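Local coordinates for protein histone acetyltransferase, ELP3 family (Methanocaldococcus infernus, PDB 6IAZ) that forms 5-(carboxymethyl)uridine at wobble position 34 of tRNAs from acetyl-CoA and S-adenosyl-L-methionine, as a [4Fe-4S] tRNA acetyltransferase, at residues L397-P402 and M415-L420. Sequence-based numbering, arbitrary orientation.
Sequences LRLRDP and MLVRQL
Arg398 and Gln419 pair across two antiparallel strands of the GNAT acetyltransferase sheet, at a classic beta bulge in which Arg418 and Gln419 both face Arg398. Arg398 N donates to Gln419 O, and Arg418 N donates to Arg398 O at 2.8 Å. With the extra residue of the bulge, the side chain of Arg418 lies on the same face as those of Arg398, Arg400 and Gln419, a side that meets the radical SAM part of the chain. Three arginines suit this boundary, where acids and carbonyls can take their charge and N-H groups: Arg418 forms salt bridges with Asp257 and Glu380, Arg400 with Glu380 and Asp220, and Arg398 NH1 hydrogen-bonds Trp303 O. Bent at chi3 (40°), Arg418 lays its CD against Arg400 CB, 3.4 Å away.

On the opposite face Leu397, Leu399, Val417 and Leu420 are apolar, and helix 443-458 packs on Leu397, Met415 and Leu420. Met415, its flexible thioether chain folded at chi2 and chi3, brings CE to 3.7 Å from Leu399 CG. Gln419 and Leu420 belong to the acetyl-CoA site predicted by similarity.

Arg398 runs beside Gln419, and its NE donates to Gln419 OE1 (3.0 Å), which lies at the guanidinium edge, near its plane. With an alanine here the Gln419 amide, having lost the NE donor, would probably be freer to turn. A water accepts from Arg398 NH2 and donates to Gln419 OE1, its O 2.7 Å from that OE1.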
ATOM      1  N   LEU A 397       2.831 -12.338  -5.787  1.00 28.90           N
ATOM      2  CA  LEU A 397       3.863 -12.430  -4.755  1.00 27.76           C
ATOM      3  C   LEU A 397       5.023 -11.542  -5.175  1.00 28.13           C
ATOM      4  O   LEU A 397       5.481 -11.596  -6.326  1.00 24.89           O
ATOM      5  CB  LEU A 397       4.342 -13.864  -4.549  1.00 27.50           C
ATOM      6  CG  LEU A 397       5.432 -14.136  -3.496  1.00 29.16           C
ATOM      7  CD1 LEU A 397       5.358 -15.585  -3.007  1.00 32.48           C
ATOM      8  CD2 LEU A 397       6.813 -13.868  -4.021  1.00 27.72           C
ATOM      9  N   ARG A 398       5.457 -10.692  -4.256  1.00 27.38           N
ATOM     10  CA  ARG A 398       6.601  -9.801  -4.475  1.00 25.26           C
ATOM     11  C   ARG A 398       7.828 -10.413  -3.803  1.00 29.16           C
ATOM     12  O   ARG A 398       7.903 -10.484  -2.569  1.00 26.98           O
ATOM     13  CB  ARG A 398       6.322  -8.410  -3.907  1.00 27.44           C
ATOM     14  CG  ARG A 398       5.096  -7.729  -4.428  1.00 28.06           C
ATOM     15  CD  ARG A 398       5.067  -6.276  -3.962  1.00 26.80           C
ATOM     16  NE  ARG A 398       3.843  -5.558  -4.309  1.00 24.78           N
ATOM     17  CZ  ARG A 398       3.588  -4.963  -5.477  1.00 27.18           C
ATOM     18  NH1 ARG A 398       4.444  -5.020  -6.477  1.00 27.52           N
ATOM     19  NH2 ARG A 398       2.445  -4.314  -5.649  1.00 25.72           N
ATOM     20  N   LEU A 399       8.785 -10.858  -4.621  1.00 27.82           N
ATOM     21  CA  LEU A 399      10.039 -11.465  -4.193  1.00 33.31           C
ATOM     22  C   LEU A 399      11.198 -10.540  -4.558  1.00 33.29           C
ATOM     23  O   LEU A 399      11.260 -10.019  -5.682  1.00 28.02           O
ATOM     24  CB  LEU A 399      10.224 -12.827  -4.867  1.00 37.13           C
ATOM     25  CG  LEU A 399      11.394 -13.728  -4.462  1.00 42.95           C
ATOM     26  CD1 LEU A 399      11.233 -14.263  -3.048  1.00 41.16           C
ATOM     27  CD2 LEU A 399      11.512 -14.898  -5.459  1.00 42.70           C
ATOM     28  N   ARG A 400      12.105 -10.332  -3.620  1.00 28.82           N
ATOM     29  CA  ARG A 400      13.216  -9.411  -3.830  1.00 27.48           C
ATOM     30  C   ARG A 400      14.559 -10.028  -3.468  1.00 28.97           C
ATOM     31  O   ARG A 400      14.707 -10.670  -2.414  1.00 26.36           O
ATOM     32  CB  ARG A 400      12.999  -8.124  -3.022  1.00 29.03           C
ATOM     33  CG  ARG A 400      14.177  -7.148  -3.127  1.00 27.36           C
ATOM     34  CD  ARG A 400      13.931  -5.873  -2.302  1.00 29.69           C
ATOM     35  NE  ARG A 400      15.076  -5.007  -2.313  1.00 30.21           N
ATOM     36  CZ  ARG A 400      15.391  -4.172  -3.301  1.00 27.58           C
ATOM     37  NH1 ARG A 400      14.611  -4.066  -4.360  1.00 29.39           N
ATOM     38  NH2 ARG A 400      16.489  -3.440  -3.220  1.00 29.94           N
ATOM     39  N   ASP A 401      15.544  -9.802  -4.350  1.00 26.82           N
ATOM     40  CA  ASP A 401      16.943 -10.053  -4.067  1.00 28.79           C
ATOM     41  C   ASP A 401      17.490  -8.733  -3.534  1.00 27.27           C
ATOM     42  O   ASP A 401      17.602  -7.772  -4.306  1.00 30.22           O
ATOM     43  CB  ASP A 401      17.656 -10.477  -5.330  1.00 29.75           C
ATOM     44  CG  ASP A 401      19.125 -10.830  -5.114  1.00 31.25           C
ATOM     45  OD1 ASP A 401      19.609 -10.884  -3.951  1.00 32.81           O
ATOM     46  OD2 ASP A 401      19.786 -11.034  -6.156  1.00 34.68           O
ATOM     47  N   PRO A 402      17.801  -8.621  -2.255  1.00 32.17           N
ATOM     48  CA  PRO A 402      18.086  -7.302  -1.676  1.00 29.89           C
ATOM     49  C   PRO A 402      19.455  -6.768  -2.080  1.00 32.37           C
ATOM     50  O   PRO A 402      20.317  -7.474  -2.609  1.00 27.84           O
ATOM     51  CB  PRO A 402      17.991  -7.537  -0.173  1.00 29.86           C
ATOM     52  CG  PRO A 402      18.268  -9.009  -0.004  1.00 33.02           C
ATOM     53  CD  PRO A 402      17.812  -9.709  -1.255  1.00 25.53           C
ATOM     54  N   MET A 415      16.639 -14.311   0.317  1.00 36.46           N
ATOM     55  CA  MET A 415      15.600 -13.676  -0.497  1.00 31.63           C
ATOM     56  C   MET A 415      14.485 -13.180   0.426  1.00 32.75           C
ATOM     57  O   MET A 415      14.244 -13.751   1.497  1.00 33.20           O
ATOM     58  CB  MET A 415      14.933 -14.600  -1.530  1.00 37.61           C
ATOM     59  CG  MET A 415      15.744 -15.058  -2.719  1.00 43.21           C
ATOM     60  SD  MET A 415      16.309 -13.904  -3.981  1.00 35.21           S
ATOM     61  CE  MET A 415      14.993 -13.721  -5.111  1.00 39.33           C
ATOM     62  N   LEU A 416      13.765 -12.150  -0.023  1.00 30.99           N
ATOM     63  CA  LEU A 416      12.692 -11.539   0.753  1.00 31.43           C
ATOM     64  C   LEU A 416      11.360 -11.693   0.023  1.00 29.33           C
ATOM     65  O   LEU A 416      11.220 -11.241  -1.130  1.00 28.32           O
ATOM     66  CB  LEU A 416      12.973 -10.058   0.991  1.00 33.10           C
ATOM     67  CG  LEU A 416      14.303  -9.730   1.681  1.00 35.12           C
ATOM     68  CD1 LEU A 416      14.442  -8.231   1.767  1.00 35.14           C
ATOM     69  CD2 LEU A 416      14.393 -10.371   3.056  1.00 35.26           C
ATOM     70  N   VAL A 417      10.384 -12.293   0.696  1.00 28.72           N
ATOM     71  CA  VAL A 417       8.993 -12.272   0.246  1.00 25.33           C
ATOM     72  C   VAL A 417       8.377 -11.033   0.878  1.00 28.39           C
ATOM     73  O   VAL A 417       7.996 -11.049   2.049  1.00 25.79           O
ATOM     74  CB  VAL A 417       8.232 -13.538   0.630  1.00 30.25           C
ATOM     75  CG1 VAL A 417       6.761 -13.357   0.268  1.00 29.76           C
ATOM     76  CG2 VAL A 417       8.790 -14.741  -0.099  1.00 31.78           C
ATOM     77  N   ARG A 418       8.306  -9.949   0.114  1.00 24.13           N
ATOM     78  CA  ARG A 418       7.743  -8.692   0.613  1.00 26.45           C
ATOM     79  C   ARG A 418       6.222  -8.686   0.656  1.00 30.05           C
ATOM     80  O   ARG A 418       5.646  -7.966   1.482  1.00 26.63           O
ATOM     81  CB  ARG A 418       8.289  -7.534  -0.245  1.00 29.10           C
ATOM     82  CG  ARG A 418       9.841  -7.610  -0.464  1.00 29.73           C
ATOM     83  CD  ARG A 418      10.333  -6.601  -1.569  1.00 32.79           C
ATOM     84  NE  ARG A 418       9.570  -5.434  -1.334  1.00 39.88           N
ATOM     85  CZ  ARG A 418       8.780  -4.812  -2.184  1.00 30.83           C
ATOM     86  NH1 ARG A 418       8.704  -5.117  -3.470  1.00 30.28           N
ATOM     87  NH2 ARG A 418       8.115  -3.799  -1.715  1.00 30.10           N
ATOM     88  N   GLN A 419       5.555  -9.500  -0.158  1.00 26.77           N
ATOM     89  CA  GLN A 419       4.105  -9.530  -0.143  1.00 27.29           C
ATOM     90  C   GLN A 419       3.605 -10.804  -0.817  1.00 27.79           C
ATOM     91  O   GLN A 419       4.170 -11.248  -1.819  1.00 28.81           O
ATOM     92  CB  GLN A 419       3.515  -8.324  -0.885  1.00 28.87           C
ATOM     93  CG  GLN A 419       1.963  -8.317  -0.939  1.00 31.10           C
ATOM     94  CD  GLN A 419       1.410  -6.962  -1.269  1.00 31.83           C
ATOM     95  OE1 GLN A 419       2.049  -6.180  -1.961  1.00 30.95           O
ATOM     96  NE2 GLN A 419       0.200  -6.661  -0.749  1.00 32.76           N
ATOM     97  N   LEU A 420       2.558 -11.383  -0.242  1.00 32.47           N
ATOM     98  CA  LEU A 420       1.768 -12.439  -0.876  1.00 28.35           C
ATOM     99  C   LEU A 420       0.313 -12.022  -0.746  1.00 28.84           C
ATOM    100  O   LEU A 420      -0.169 -11.773   0.365  1.00 27.99           O
ATOM    101  CB  LEU A 420       2.009 -13.807  -0.238  1.00 27.63           C
ATOM    102  CG  LEU A 420       0.993 -14.877  -0.609  1.00 29.80           C
ATOM    103  CD1 LEU A 420       0.998 -15.167  -2.098  1.00 33.79           C
ATOM    104  CD2 LEU A 420       1.220 -16.186   0.181  1.00 35.26           C
TER
HETATM  105  O   HOH W   1       1.141  -3.820  -3.018  1.00 34.96           O